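Local coordinates for protein endo-beta-1,4-glucanase (PDB 2JEN) that hydrolyses the beta-1,4-glucan backbone of plant cell-wall xyloglucan, as a family 12 glycoside hydrolase, at residues A[47-52]-A[89-94]; A[159-164]-A[205-210]. The protein carries 1 engineered substitution. All coordinates share one frame; numbering follows the deposited sequence. Where two conformers were deposited one is given.

Strand 46-49 leads into the sugar-binding loop 50-52, and contact 1 closes the first long loop when strand 91-95 returns to pair with it through 47-52 and 89-94. The chain then builds strands 118-128 and 131-141 before entering strand 154-163, where contact 2 begins; the loop 205-210 after strand 195-204 comes back to it. The two contacts therefore follow in series, without nesting or crossing, their centres about 19 Å apart. Both reach the larger mixed sheet that carries the glycan, contact 1 as buried strand pairing that leads into the glycan-binding cleft and contact 2 as a surface junction where the chain heads for strand 210-214 of the other sheet.

Contact 1. Residues A[47-52]-A[89-94]; sequences YIFNNV and YPSIVS. With XYS (alpha-D-xylopyranose), chain B; GLC (alpha-D-glucopyranose), chain C; GLC (alpha-D-glucopyranose), chain D.
An antiparallel strand pair in the glycan-binding sheet runs here into the sugar-binding cleft. Tyr47 N donates to Val93 O at 3.2 Å and Val93 N returns a bond to Tyr47 O; Phe49 N to Ser91 O, at 2.8 Å, is the next rung, and the reverse Ser91 N to Phe49 O bond is weak. Beyond the strands Tyr89 N donates to Asn51 O at 3.0 Å, from above the carbonyl plane. The Tyr47 ring folds back alongside Val93, CG lying between the backbone N and carbonyl carbon (chi1 53°), and Val93 CB sits over one ring face, 3.9 Å from the centroid. With an alanine in place of Tyr47, Val93 would probably lose this aromatic neighbour and a gap would open beside it. At the cleft end Asn51 ND2 donates to O2 of the chain D glucose at 2.9 Å and also to a water bridging to Ser91 OG, while Val52 N holds O4 of the xylose at 3.0 Å. Ser91 OG itself donates to Tyr89 O. The Tyr89 ring lies between C6 of the chain C glucose and Ser91 CB; its OH bonds to Ala135 O. Behind the pair, Ile48 and Ile92 pack against strand 72-79, and strands 38-41 and 234-244 flank it.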
loop_
_atom_site.group_PDB
_atom_site.type_symbol
_atom_site.label_atom_id
_atom_site.label_comp_id
_atom_site.label_asym_id
_atom_site.label_seq_id
_atom_site.Cartn_x
_atom_site.Cartn_y
_atom_site.Cartn_z
ATOM N N TYR A 47 16.402 20.425 2.623
ATOM C CA TYR A 47 15.276 19.493 2.373
ATOM C C TYR A 47 15.743 18.086 2.418
ATOM O O TYR A 47 16.865 17.764 2.033
ATOM C CB TYR A 47 14.554 19.775 1.043
ATOM C CG TYR A 47 15.423 19.836 -0.201
ATOM C CD1 TYR A 47 16.028 21.019 -0.593
ATOM C CD2 TYR A 47 15.604 18.711 -1.016
ATOM C CE1 TYR A 47 16.783 21.063 -1.755
ATOM C CE2 TYR A 47 16.357 18.792 -2.192
ATOM C CZ TYR A 47 16.963 19.961 -2.534
ATOM O OH TYR A 47 17.676 20.040 -3.716
ATOM N N ILE A 48 14.879 17.227 2.924
ATOM C CA ILE A 48 15.041 15.793 2.773
ATOM C C ILE A 48 14.572 15.486 1.350
ATOM O O ILE A 48 13.538 15.968 0.910
ATOM C CB ILE A 48 14.243 14.971 3.825
ATOM C CG1 ILE A 48 14.372 15.568 5.244
ATOM C CG2 ILE A 48 14.678 13.531 3.781
ATOM C CD1 ILE A 48 13.535 14.869 6.299
ATOM N N PHE A 49 15.340 14.669 0.672
ATOM C CA PHE A 49 15.157 14.413 -0.756
ATOM C C PHE A 49 15.056 12.913 -1.039
ATOM O O PHE A 49 15.952 12.139 -0.689
ATOM C CB PHE A 49 16.379 14.995 -1.493
ATOM C CG PHE A 49 16.312 14.968 -3.006
ATOM C CD1 PHE A 49 15.132 15.179 -3.699
ATOM C CD2 PHE A 49 17.471 14.809 -3.724
ATOM C CE1 PHE A 49 15.117 15.189 -5.093
ATOM C CE2 PHE A 49 17.436 14.794 -5.108
ATOM C CZ PHE A 49 16.279 14.993 -5.783
ATOM N N ASN A 50 13.939 12.498 -1.640
ATOM C CA ASN A 50 13.687 11.092 -1.939
ATOM C C ASN A 50 14.387 10.748 -3.240
ATOM O O ASN A 50 13.773 10.488 -4.292
ATOM C CB ASN A 50 12.182 10.796 -1.981
ATOM C CG ASN A 50 11.887 9.349 -1.702
ATOM O OD1 ASN A 50 12.698 8.675 -1.047
ATOM N ND2 ASN A 50 10.708 8.879 -2.052
ATOM N N ASN A 51 15.727 10.742 -3.177
ATOM C CA ASN A 51 16.597 10.612 -4.350
ATOM C C ASN A 51 16.758 9.155 -4.723
ATOM O O ASN A 51 17.322 8.391 -3.949
ATOM C CB ASN A 51 17.956 11.242 -4.021
ATOM C CG ASN A 51 18.950 11.175 -5.133
ATOM O OD1 ASN A 51 18.817 10.405 -6.042
ATOM N ND2 ASN A 51 19.983 11.993 -5.024
ATOM N N VAL A 52 16.220 8.781 -5.890
ATOM C CA VAL A 52 16.231 7.423 -6.377
ATOM C C VAL A 52 16.959 7.338 -7.722
ATOM O O VAL A 52 16.524 6.639 -8.637
ATOM C CB VAL A 52 14.815 6.817 -6.430
ATOM C CG1 VAL A 52 14.253 6.728 -5.010
ATOM C CG2 VAL A 52 13.845 7.598 -7.328
ATOM N N TYR A 89 20.015 7.499 -3.120
ATOM C CA TYR A 89 20.727 8.260 -2.105
ATOM C C TYR A 89 19.714 9.163 -1.400
ATOM O O TYR A 89 19.773 10.394 -1.505
ATOM C CB TYR A 89 21.843 9.066 -2.748
ATOM C CG TYR A 89 22.713 9.903 -1.808
ATOM C CD1 TYR A 89 23.414 9.331 -0.743
ATOM C CD2 TYR A 89 22.812 11.273 -1.955
ATOM C CE1 TYR A 89 24.255 10.079 0.074
ATOM C CE2 TYR A 89 23.634 12.036 -1.139
ATOM C CZ TYR A 89 24.294 11.444 -0.081
ATOM O OH TYR A 89 25.127 12.219 0.688
ATOM N N PRO A 90 18.773 8.557 -0.668
ATOM C CA PRO A 90 17.929 9.392 0.199
ATOM C C PRO A 90 18.857 10.196 1.106
ATOM O O PRO A 90 19.860 9.672 1.610
ATOM C CB PRO A 90 17.094 8.365 0.998
ATOM C CG PRO A 90 17.937 7.079 0.937
ATOM C CD PRO A 90 18.579 7.122 -0.440
ATOM N N SER A 91 18.539 11.468 1.299
ATOM C CA SER A 91 19.507 12.398 1.820
ATOM C C SER A 91 18.862 13.686 2.253
ATOM O O SER A 91 17.719 13.991 1.891
ATOM C CB SER A 91 20.549 12.678 0.741
ATOM O OG SER A 91 19.922 12.936 -0.504
ATOM N N ILE A 92 19.610 14.439 3.069
ATOM C CA ILE A 92 19.343 15.850 3.310
ATOM C C ILE A 92 20.268 16.669 2.433
ATOM O O ILE A 92 21.463 16.405 2.400
ATOM C CB ILE A 92 19.549 16.237 4.784
ATOM C CG1 ILE A 92 18.708 15.357 5.692
ATOM C CG2 ILE A 92 19.263 17.725 4.976
ATOM C CD1 ILE A 92 19.086 15.482 7.206
ATOM N N VAL A 93 19.719 17.697 1.787
ATOM C CA VAL A 93 20.460 18.609 0.895
ATOM C C VAL A 93 20.505 19.957 1.557
ATOM O O VAL A 93 19.465 20.523 1.891
ATOM C CB VAL A 93 19.802 18.701 -0.506
ATOM C CG1 VAL A 93 20.458 19.762 -1.395
ATOM C CG2 VAL A 93 19.808 17.344 -1.177
ATOM N N SER A 94 21.691 20.562 1.609
ATOM C CA SER A 94 21.888 22.006 1.736
ATOM C C SER A 94 22.610 22.555 0.542
ATOM O O SER A 94 23.648 22.023 0.184
ATOM C CB SER A 94 22.695 22.282 3.006
ATOM O OG SER A 94 22.669 23.681 3.255
HETATM C C1 XYS B . 17.689 12.335 -10.638
HETATM C C2 XYS B . 16.522 11.483 -11.122
HETATM C C3 XYS B . 15.447 11.332 -10.038
HETATM C C4 XYS B . 16.139 11.004 -8.711
HETATM C C5 XYS B . 17.288 11.953 -8.338
HETATM O O2 XYS B . 15.937 12.114 -12.273
HETATM O O3 XYS B . 14.441 10.335 -10.315
HETATM O O4 XYS B . 15.187 10.902 -7.685
HETATM O O5 XYS B . 18.189 11.984 -9.388
HETATM C C1 GLC C . 28.975 9.832 -5.535
HETATM C C2 GLC C . 28.724 9.986 -7.033
HETATM C C3 GLC C . 27.617 10.988 -7.232
HETATM C C4 GLC C . 26.353 10.451 -6.570
HETATM C C5 GLC C . 26.710 10.281 -5.087
HETATM C C6 GLC C . 25.523 9.918 -4.186
HETATM O O1 GLC C . 30.036 8.966 -5.244
HETATM O O2 GLC C . 29.808 10.484 -7.786
HETATM O O3 GLC C . 27.569 11.212 -8.642
HETATM O O4 GLC C . 25.303 11.388 -6.667
HETATM O O5 GLC C . 27.763 9.335 -4.975
HETATM O O6 GLC C . 24.854 8.761 -4.641
HETATM C C1 GLC D . 24.390 11.227 -7.772
HETATM C C2 GLC D . 23.260 12.198 -7.493
HETATM C C3 GLC D . 22.210 12.120 -8.572
HETATM C C4 GLC D . 22.898 12.356 -9.915
HETATM C C5 GLC D . 24.018 11.320 -10.107
HETATM C C6 GLC D . 24.788 11.650 -11.394
HETATM O O2 GLC D . 22.672 12.015 -6.205
HETATM O O3 GLC D . 21.148 13.038 -8.257
HETATM O O4 GLC D . 22.012 12.220 -10.987
HETATM O O5 GLC D . 24.955 11.478 -9.061
HETATM O O6 GLC D . 24.538 10.688 -12.393
HETATM O O HOH W 1 20.722 14.003 -2.945
#

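Contact 2. Residues A[159-164]-A[205-210]; sequences WLNNTN and TANTQS. With GLC (alpha-D-glucopyranose), chain E.
Asn207 reaches from the loop after strand 195-204 to the backbone of strand 161-163, just past a classic beta bulge at which Leu160 and Asn161 both face Ala134. Its OD1 accepts Asn162 N at 2.9 Å; the N-H points nearly straight at the oxygen, yet the donor stands 43° above the carboxamide plane, so the bond does not follow a lone pair. One residue on, Thr208 N donates to Leu160 O at 2.9 Å, almost straight. The same carbonyl oxygen also receives a CA-H...O contact from Asn207 CA. A carbonyl of the bulge and the N-H just after it are thus engaged by consecutive loop residues, one through the main chain and one through a side chain.

The carboxamides of Asn161 and Asn207 stack with their planes 18° apart, the two ND2 atoms 3.6 Å from each other. CG of Asn207 is anti to its carbonyl carbon (chi1 -65°), which swings the amide in over Asn161 and beneath the N-H of Asn162. Apolar contact is slight: Leu160 CD2 meets Thr208 CG2 at 4.1 Å, and Leu160 packs further on Val122 and Trp182.

Farther out, the chain turns a corner at Leu160. Trp159, just before it, belongs to the glycan pocket and brings its ring edge to O2 of the chain E glucose, with CH2 at 3.6 Å; Asn162 OD1 accepts Ala165 N, tying the strand to another residue of the same pocket. On the Asn161 side, a water donates to Thr163 OG1 and accepts a weak bond from Asn207 ND2. Thr163 OG1 in turn donates to Asn161 OD1 at 2.7 Å, in the carbonyl plane and on a lone pair, which helps fix the rotation of the Asn161 amide that stacks on Asn207.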
loop_
_atom_site.group_PDB
_atom_site.type_symbol
_atom_site.label_atom_id
_atom_site.label_comp_id
_atom_site.label_asym_id
_atom_site.label_seq_id
_atom_site.Cartn_x
_atom_site.Cartn_y
_atom_site.Cartn_z
ATOM N N TRP A 159 32.328 9.142 4.414
ATOM C CA TRP A 159 31.523 8.017 4.857
ATOM C C TRP A 159 31.698 7.779 6.357
ATOM O O TRP A 159 32.799 7.465 6.832
ATOM C CB TRP A 159 31.859 6.707 4.137
ATOM C CG TRP A 159 31.730 6.679 2.645
ATOM C CD1 TRP A 159 31.853 7.707 1.749
ATOM C CD2 TRP A 159 31.545 5.495 1.875
ATOM N NE1 TRP A 159 31.709 7.227 0.463
ATOM C CE2 TRP A 159 31.531 5.869 0.522
ATOM C CE3 TRP A 159 31.391 4.160 2.202
ATOM C CZ2 TRP A 159 31.366 4.945 -0.510
ATOM C CZ3 TRP A 159 31.214 3.235 1.162
ATOM C CH2 TRP A 159 31.224 3.652 -0.174
ATOM N N LEU A 160 30.610 7.931 7.100
ATOM C CA LEU A 160 30.565 7.627 8.520
ATOM C C LEU A 160 30.177 6.190 8.778
ATOM O O LEU A 160 30.410 5.678 9.870
ATOM C CB LEU A 160 29.611 8.572 9.222
ATOM C CG LEU A 160 29.917 10.055 9.137
ATOM C CD1 LEU A 160 28.928 10.884 9.968
ATOM C CD2 LEU A 160 31.377 10.410 9.491
ATOM N N ASN A 161 29.577 5.539 7.777
ATOM C CA ASN A 161 29.228 4.137 7.867
ATOM C C ASN A 161 29.540 3.505 6.534
ATOM O O ASN A 161 29.181 4.055 5.492
ATOM C CB ASN A 161 27.725 3.971 8.180
ATOM C CG ASN A 161 27.275 2.507 8.270
ATOM O OD1 ASN A 161 27.346 1.778 7.281
ATOM N ND2 ASN A 161 26.816 2.090 9.452
ATOM N N ASN A 162 30.204 2.341 6.559
ATOM C CA ASN A 162 30.346 1.486 5.388
ATOM C C ASN A 162 29.849 0.119 5.792
ATOM O O ASN A 162 30.435 -0.504 6.707
ATOM C CB ASN A 162 31.822 1.393 4.920
ATOM C CG ASN A 162 31.988 0.598 3.680
ATOM O OD1 ASN A 162 31.000 0.174 3.067
ATOM N ND2 ASN A 162 33.247 0.301 3.319
ATOM N N THR A 163 28.776 -0.369 5.164
ATOM C CA THR A 163 28.264 -1.692 5.432
ATOM C C THR A 163 28.272 -2.500 4.152
ATOM O O THR A 163 27.384 -2.407 3.306
ATOM C CB THR A 163 26.870 -1.631 6.077
ATOM O OG1 THR A 163 26.977 -0.925 7.328
ATOM C CG2 THR A 163 26.329 -3.047 6.339
ATOM N N ASN A 164 29.351 -3.264 3.990
ATOM C CA ASN A 164 29.560 -4.187 2.881
ATOM C C ASN A 164 29.842 -3.511 1.555
ATOM O O ASN A 164 29.840 -4.173 0.514
ATOM C CB ASN A 164 28.427 -5.210 2.741
ATOM C CG ASN A 164 28.199 -6.003 3.995
ATOM O OD1 ASN A 164 29.146 -6.578 4.543
ATOM N ND2 ASN A 164 26.952 -6.059 4.461
ATOM N N THR A 205 37.689 4.710 9.375
ATOM C CA THR A 205 38.251 3.362 9.519
ATOM C C THR A 205 37.386 2.443 10.354
ATOM O O THR A 205 37.488 1.216 10.212
ATOM C CB THR A 205 39.680 3.391 10.093
ATOM O OG1 THR A 205 39.675 4.116 11.317
ATOM C CG2 THR A 205 40.634 4.089 9.114
ATOM N N ALA A 206 36.470 3.022 11.147
ATOM C CA ALA A 206 35.406 2.275 11.834
ATOM C C ALA A 206 34.157 3.136 11.726
ATOM O O ALA A 206 34.248 4.344 11.616
ATOM C CB ALA A 206 35.762 2.035 13.298
ATOM N N ASN A 207 32.988 2.494 11.759
ATOM C CA ASN A 207 31.744 3.244 11.659
ATOM C C ASN A 207 31.528 4.097 12.893
ATOM O O ASN A 207 31.944 3.722 14.001
ATOM C CB ASN A 207 30.586 2.300 11.476
ATOM C CG ASN A 207 30.638 1.542 10.167
ATOM O OD1 ASN A 207 31.330 1.927 9.211
ATOM N ND2 ASN A 207 29.886 0.424 10.116
ATOM N N THR A 208 30.855 5.231 12.712
ATOM C CA THR A 208 30.421 6.059 13.824
ATOM C C THR A 208 29.031 6.593 13.589
ATOM O O THR A 208 28.680 6.875 12.431
ATOM C CB THR A 208 31.403 7.236 14.075
ATOM O OG1 THR A 208 31.092 7.878 15.321
ATOM C CG2 THR A 208 31.452 8.285 12.954
ATOM N N GLN A 209 28.305 6.825 14.668
ATOM C CA GLN A 209 26.955 7.388 14.616
ATOM C C GLN A 209 26.877 8.872 14.799
ATOM O O GLN A 209 25.792 9.441 14.762
ATOM C CB GLN A 209 26.053 6.676 15.641
ATOM C CG GLN A 209 25.754 5.238 15.296
ATOM C CD GLN A 209 24.713 4.570 16.169
ATOM O OE1 GLN A 209 23.933 3.740 15.692
ATOM N NE2 GLN A 209 24.759 4.844 17.454
ATOM N N SER A 210 28.002 9.555 15.034
ATOM C CA SER A 210 27.962 10.983 15.159
ATOM C C SER A 210 29.298 11.583 14.746
ATOM O O SER A 210 30.354 10.934 14.913
ATOM C CB SER A 210 27.579 11.407 16.564
ATOM O OG SER A 210 28.634 11.097 17.419
HETATM C C1 GLC E . 30.461 3.283 -6.076
HETATM C C2 GLC E . 30.596 4.113 -4.822
HETATM C C3 GLC E . 29.552 5.202 -4.758
HETATM C C4 GLC E . 29.451 5.988 -6.067
HETATM C C5 GLC E . 29.395 4.999 -7.244
HETATM C C6 GLC E . 29.428 5.748 -8.573
HETATM O O2 GLC E . 30.429 3.275 -3.698
HETATM O O3 GLC E . 29.893 6.085 -3.721
HETATM O O4 GLC E . 28.318 6.856 -6.025
HETATM O O5 GLC E . 30.522 4.154 -7.203
HETATM O O6 GLC E . 29.043 4.853 -9.618
HETATM O O HOH W 2 28.531 -2.162 9.180
#